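Local coordinates for biofilm-associated surface protein (Staphylococcus aureus, PDB 7C7U), which is a cell wall-anchored surface protein involved in biofilm formation, probably acting as a calcium-binding switch that modulates functional amyloid assembly, at residues 521-534 / 574-588. Residues are numbered along the deposited sequence; the frame is centred on the assembly and turned at random.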
loop_
_atom_site.group_PDB
_atom_site.type_symbol
_atom_site.label_atom_id
_atom_site.label_comp_id
_atom_site.label_asym_id
_atom_site.label_seq_id
_atom_site.Cartn_x
_atom_site.Cartn_y
_atom_site.Cartn_z
ATOM N N LEU A 521 8.855 36.648 -32.788
ATOM C CA LEU A 521 7.980 36.759 -31.621
ATOM C C LEU A 521 7.297 35.417 -31.389
ATOM O O LEU A 521 6.237 35.137 -31.965
ATOM C CB LEU A 521 6.960 37.882 -31.802
ATOM C CG LEU A 521 5.977 38.074 -30.649
ATOM C CD1 LEU A 521 6.706 38.314 -29.326
ATOM C CD2 LEU A 521 4.997 39.197 -30.961
ATOM N N PRO A 522 7.873 34.567 -30.545
ATOM C CA PRO A 522 7.275 33.250 -30.303
ATOM C C PRO A 522 5.983 33.357 -29.506
ATOM O O PRO A 522 5.709 34.350 -28.829
ATOM C CB PRO A 522 8.358 32.509 -29.509
ATOM C CG PRO A 522 9.107 33.573 -28.802
ATOM C CD PRO A 522 9.094 34.780 -29.747
ATOM N N ALA A 523 5.180 32.302 -29.605
ATOM C CA ALA A 523 3.972 32.225 -28.804
ATOM C C ALA A 523 4.347 32.208 -27.323
ATOM O O ALA A 523 5.382 31.642 -26.951
ATOM C CB ALA A 523 3.165 30.976 -29.167
ATOM N N PRO A 524 3.577 32.870 -26.465
ATOM C CA PRO A 524 3.810 32.731 -25.022
ATOM C C PRO A 524 3.271 31.393 -24.520
ATOM O O PRO A 524 2.852 30.557 -25.329
ATOM C CB PRO A 524 3.045 33.920 -24.428
ATOM C CG PRO A 524 1.934 34.161 -25.411
ATOM C CD PRO A 524 2.468 33.792 -26.769
ATOM N N SER A 525 3.287 31.180 -23.203
ATOM C CA SER A 525 2.675 30.002 -22.586
ATOM C C SER A 525 2.021 30.404 -21.269
ATOM O O SER A 525 2.332 31.449 -20.692
ATOM C CB SER A 525 3.689 28.867 -22.347
ATOM O OG SER A 525 4.715 29.253 -21.441
ATOM N N ILE A 526 1.089 29.565 -20.809
ATOM C CA ILE A 526 0.356 29.784 -19.564
ATOM C C ILE A 526 0.674 28.641 -18.609
ATOM O O ILE A 526 0.607 27.470 -18.998
ATOM C CB ILE A 526 -1.164 29.871 -19.809
ATOM C CG1 ILE A 526 -1.470 30.896 -20.897
ATOM C CG2 ILE A 526 -1.904 30.231 -18.535
ATOM C CD1 ILE A 526 -2.868 30.783 -21.463
ATOM N N ASN A 527 1.022 28.975 -17.369
ATOM C CA ASN A 527 1.224 27.938 -16.368
ATOM C C ASN A 527 -0.130 27.383 -15.914
ATOM O O ASN A 527 -1.150 28.070 -16.008
ATOM C CB ASN A 527 1.995 28.480 -15.164
ATOM C CG ASN A 527 3.455 28.751 -15.473
ATOM O OD1 ASN A 527 3.958 28.399 -16.542
ATOM N ND2 ASN A 527 4.152 29.356 -14.517
ATOM N N PRO A 528 -0.167 26.141 -15.426
ATOM C CA PRO A 528 -1.445 25.565 -14.980
ATOM C C PRO A 528 -2.145 26.463 -13.964
ATOM O O PRO A 528 -1.503 27.151 -13.167
ATOM C CB PRO A 528 -1.031 24.225 -14.366
ATOM C CG PRO A 528 0.219 23.851 -15.103
ATOM C CD PRO A 528 0.933 25.156 -15.367
ATOM N N VAL A 529 -3.477 26.495 -14.037
ATOM C CA VAL A 529 -4.303 27.358 -13.200
ATOM C C VAL A 529 -5.440 26.517 -12.627
ATOM O O VAL A 529 -6.112 25.798 -13.371
ATOM C CB VAL A 529 -4.870 28.552 -13.999
ATOM C CG1 VAL A 529 -5.769 29.407 -13.118
ATOM C CG2 VAL A 529 -3.743 29.395 -14.618
ATOM N N ASP A 530 -5.657 26.604 -11.315
ATOM C CA ASP A 530 -6.804 25.948 -10.696
ATOM C C ASP A 530 -7.752 26.993 -10.114
ATOM O O ASP A 530 -7.434 28.186 -10.040
ATOM C CB ASP A 530 -6.386 24.915 -9.624
ATOM C CG ASP A 530 -5.661 25.527 -8.422
ATOM O OD1 ASP A 530 -6.038 26.615 -7.937
ATOM O OD2 ASP A 530 -4.716 24.879 -7.924
ATOM N N ASP A 531 -8.933 26.518 -9.697
ATOM C CA ASP A 531 -10.020 27.378 -9.239
ATOM C C ASP A 531 -9.800 27.938 -7.841
ATOM O O ASP A 531 -10.745 28.465 -7.244
ATOM C CB ASP A 531 -11.360 26.632 -9.296
ATOM C CG ASP A 531 -11.312 25.271 -8.626
ATOM O OD1 ASP A 531 -10.703 25.147 -7.546
ATOM O OD2 ASP A 531 -11.899 24.322 -9.184
ATOM N N ASN A 532 -8.583 27.821 -7.307
ATOM C CA ASN A 532 -8.184 28.506 -6.089
ATOM C C ASN A 532 -7.161 29.603 -6.359
ATOM O O ASN A 532 -6.883 30.410 -5.464
ATOM C CB ASN A 532 -7.608 27.489 -5.087
ATOM C CG ASN A 532 -7.669 27.969 -3.646
ATOM O OD1 ASN A 532 -8.504 28.801 -3.287
ATOM N ND2 ASN A 532 -6.782 27.437 -2.810
ATOM N N ASP A 533 -6.629 29.670 -7.579
ATOM C CA ASP A 533 -5.589 30.630 -7.931
ATOM C C ASP A 533 -6.195 31.981 -8.296
ATOM O O ASP A 533 -7.105 32.061 -9.126
ATOM C CB ASP A 533 -4.751 30.096 -9.093
ATOM C CG ASP A 533 -3.749 29.038 -8.656
ATOM O OD1 ASP A 533 -3.222 29.147 -7.522
ATOM O OD2 ASP A 533 -3.499 28.093 -9.442
ATOM N N GLN A 534 -5.697 33.041 -7.661
ATOM C CA GLN A 534 -6.078 34.409 -7.985
ATOM C C GLN A 534 -5.193 35.044 -9.052
ATOM O O GLN A 534 -5.383 36.224 -9.369
ATOM C CB GLN A 534 -6.034 35.278 -6.723
ATOM C CG GLN A 534 -6.711 34.674 -5.511
ATOM C CD GLN A 534 -8.213 34.829 -5.554
ATOM O OE1 GLN A 534 -8.746 35.567 -6.385
ATOM N NE2 GLN A 534 -8.909 34.135 -4.657
ATOM N N THR A 574 -11.724 37.332 -9.030
ATOM C CA THR A 574 -12.275 36.046 -8.654
ATOM C C THR A 574 -11.563 34.924 -9.391
ATOM O O THR A 574 -11.288 35.049 -10.590
ATOM C CB THR A 574 -13.770 35.965 -8.966
ATOM O OG1 THR A 574 -13.983 36.201 -10.367
ATOM C CG2 THR A 574 -14.540 37.001 -8.162
ATOM N N PRO A 575 -11.248 33.823 -8.709
ATOM C CA PRO A 575 -10.618 32.688 -9.396
ATOM C C PRO A 575 -11.543 32.156 -10.481
ATOM O O PRO A 575 -12.748 32.436 -10.507
ATOM C CB PRO A 575 -10.420 31.657 -8.274
ATOM C CG PRO A 575 -10.382 32.474 -7.018
ATOM C CD PRO A 575 -11.330 33.618 -7.246
ATOM N N LEU A 576 -10.972 31.371 -11.384
ATOM C CA LEU A 576 -11.724 30.897 -12.534
ATOM C C LEU A 576 -12.376 29.558 -12.238
ATOM O O LEU A 576 -11.861 28.752 -11.462
ATOM C CB LEU A 576 -10.821 30.767 -13.767
ATOM C CG LEU A 576 -10.088 32.022 -14.245
ATOM C CD1 LEU A 576 -8.922 31.649 -15.156
ATOM C CD2 LEU A 576 -11.049 32.970 -14.950
ATOM N N GLU A 577 -13.510 29.322 -12.890
ATOM C CA GLU A 577 -14.228 28.072 -12.714
ATOM C C GLU A 577 -13.466 26.935 -13.375
ATOM O O GLU A 577 -12.919 27.089 -14.472
ATOM C CB GLU A 577 -15.631 28.183 -13.308
ATOM C CG GLU A 577 -16.434 26.893 -13.258
ATOM C CD GLU A 577 -17.715 26.978 -14.064
ATOM O OE1 GLU A 577 -18.443 25.965 -14.129
ATOM O OE2 GLU A 577 -17.990 28.057 -14.632
ATOM N N ALA A 578 -13.409 25.795 -12.685
ATOM C CA ALA A 578 -12.781 24.612 -13.254
ATOM C C ALA A 578 -13.426 24.273 -14.590
ATOM O O ALA A 578 -14.652 24.193 -14.701
ATOM C CB ALA A 578 -12.894 23.431 -12.289
ATOM N N GLY A 579 -12.593 24.097 -15.614
ATOM C CA GLY A 579 -13.044 23.765 -16.943
ATOM C C GLY A 579 -12.923 24.895 -17.941
ATOM O O GLY A 579 -12.997 24.642 -19.151
ATOM N N THR A 580 -12.742 26.130 -17.477
ATOM C CA THR A 580 -12.540 27.235 -18.404
ATOM C C THR A 580 -11.206 27.071 -19.125
ATOM O O THR A 580 -10.197 26.689 -18.526
ATOM C CB THR A 580 -12.596 28.583 -17.675
ATOM O OG1 THR A 580 -11.892 28.500 -16.431
ATOM C CG2 THR A 580 -14.040 28.995 -17.412
ATOM N N VAL A 581 -11.213 27.344 -20.424
ATOM C CA VAL A 581 -10.053 27.130 -21.280
ATOM C C VAL A 581 -9.387 28.473 -21.544
ATOM O O VAL A 581 -10.068 29.468 -21.822
ATOM C CB VAL A 581 -10.447 26.435 -22.592
ATOM C CG1 VAL A 581 -9.241 26.314 -23.506
ATOM C CG2 VAL A 581 -11.041 25.062 -22.295
ATOM N N LEU A 582 -8.060 28.501 -21.439
ATOM C CA LEU A 582 -7.266 29.714 -21.545
ATOM C C LEU A 582 -6.310 29.625 -22.726
ATOM O O LEU A 582 -5.691 28.582 -22.959
ATOM C CB LEU A 582 -6.472 29.947 -20.260
ATOM C CG LEU A 582 -7.301 30.135 -18.993
ATOM C CD1 LEU A 582 -6.400 30.319 -17.779
ATOM C CD2 LEU A 582 -8.221 31.322 -19.169
ATOM N N THR A 583 -6.200 30.718 -23.478
ATOM C CA THR A 583 -5.162 30.871 -24.487
ATOM C C THR A 583 -4.522 32.243 -24.316
ATOM O O THR A 583 -5.010 33.090 -23.562
ATOM C CB THR A 583 -5.702 30.722 -25.918
ATOM O OG1 THR A 583 -6.712 31.709 -26.165
ATOM C CG2 THR A 583 -6.290 29.324 -26.133
ATOM N N SER A 584 -3.418 32.463 -25.026
ATOM C CA SER A 584 -2.750 33.750 -24.941
ATOM C C SER A 584 -2.025 34.040 -26.247
ATOM O O SER A 584 -1.675 33.132 -27.007
ATOM C CB SER A 584 -1.765 33.794 -23.765
ATOM O OG SER A 584 -0.833 32.726 -23.841
ATOM N N THR A 585 -1.812 35.327 -26.498
ATOM C CA THR A 585 -0.924 35.778 -27.561
ATOM C C THR A 585 -0.061 36.898 -27.002
ATOM O O THR A 585 -0.439 37.583 -26.047
ATOM C CB THR A 585 -1.683 36.273 -28.812
ATOM O OG1 THR A 585 -2.606 37.300 -28.438
ATOM C CG2 THR A 585 -2.455 35.129 -29.484
ATOM N N ALA A 586 1.101 37.094 -27.619
ATOM C CA ALA A 586 2.022 38.148 -27.230
ATOM C C ALA A 586 2.184 39.125 -28.384
ATOM O O ALA A 586 2.020 38.759 -29.553
ATOM C CB ALA A 586 3.397 37.588 -26.838
ATOM N N SER A 587 2.505 40.372 -28.050
ATOM C CA SER A 587 2.786 41.373 -29.067
ATOM C C SER A 587 3.995 42.193 -28.643
ATOM O O SER A 587 4.233 42.412 -27.451
ATOM C CB SER A 587 1.582 42.292 -29.324
ATOM O OG SER A 587 1.239 43.000 -28.150
ATOM N N LYS A 588 4.750 42.651 -29.647
ATOM C CA LYS A 588 5.984 43.398 -29.440
ATOM C C LYS A 588 6.477 43.982 -30.761
ATOM O O LYS A 588 6.616 43.257 -31.751
ATOM C CB LYS A 588 7.076 42.506 -28.836
ATOM C CG LYS A 588 8.362 43.256 -28.469
ATOM C CD LYS A 588 9.367 42.354 -27.767
ATOM C CE LYS A 588 10.616 43.132 -27.353
ATOM N NZ LYS A 588 11.695 42.234 -26.836
#
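Pro524 and Ile526 lay their side chains over Ser584 on strand 581-588, joining the two sheets of the C-terminal beta-sandwich domain. This face-to-face packing of sheets is carried by the apolar side chains of Leu521, Pro524, Ile526 and Val529. CG of Pro524 and CG1 of Ile526 each approach Ser584 OG to 3.5 Å, one from each side. With CG1 anti to its own carbonyl carbon (chi1 -52°) and the chain extended beyond it, Ile526 brings CD1 down onto the backbone between Leu582 and Ser584, 3.6 Å from Thr583 C. The proline ring turns its CD to Ala586 CB at 3.9 Å, and farther along Leu521 sets CD2 3.3 Å from Ala586 O. Toward the other end Val529 spreads its two methyls, CG1 facing Leu576 and CG2 facing Leu582. There the sandwich closes with loop packing: Pro575 CB sits 3.4 Å from both Asp531 O and Asp533 O.

In the second shell, the buried hydroxyl of Ser584 is hydrogen-bonded to Ser596 on the adjacent strand 591-600, while Ile536 supports Ile526, Val529 and Leu576. A type I turn shapes residues 530-533. Its Asx turn sends Asn532 N to Asp530 OD1 at 2.9 Å, and Asp533 OD2 reaches back to Asp530 N in a nearly straight bond (174°), met on the anti side of the carboxylate and 31° out of its plane.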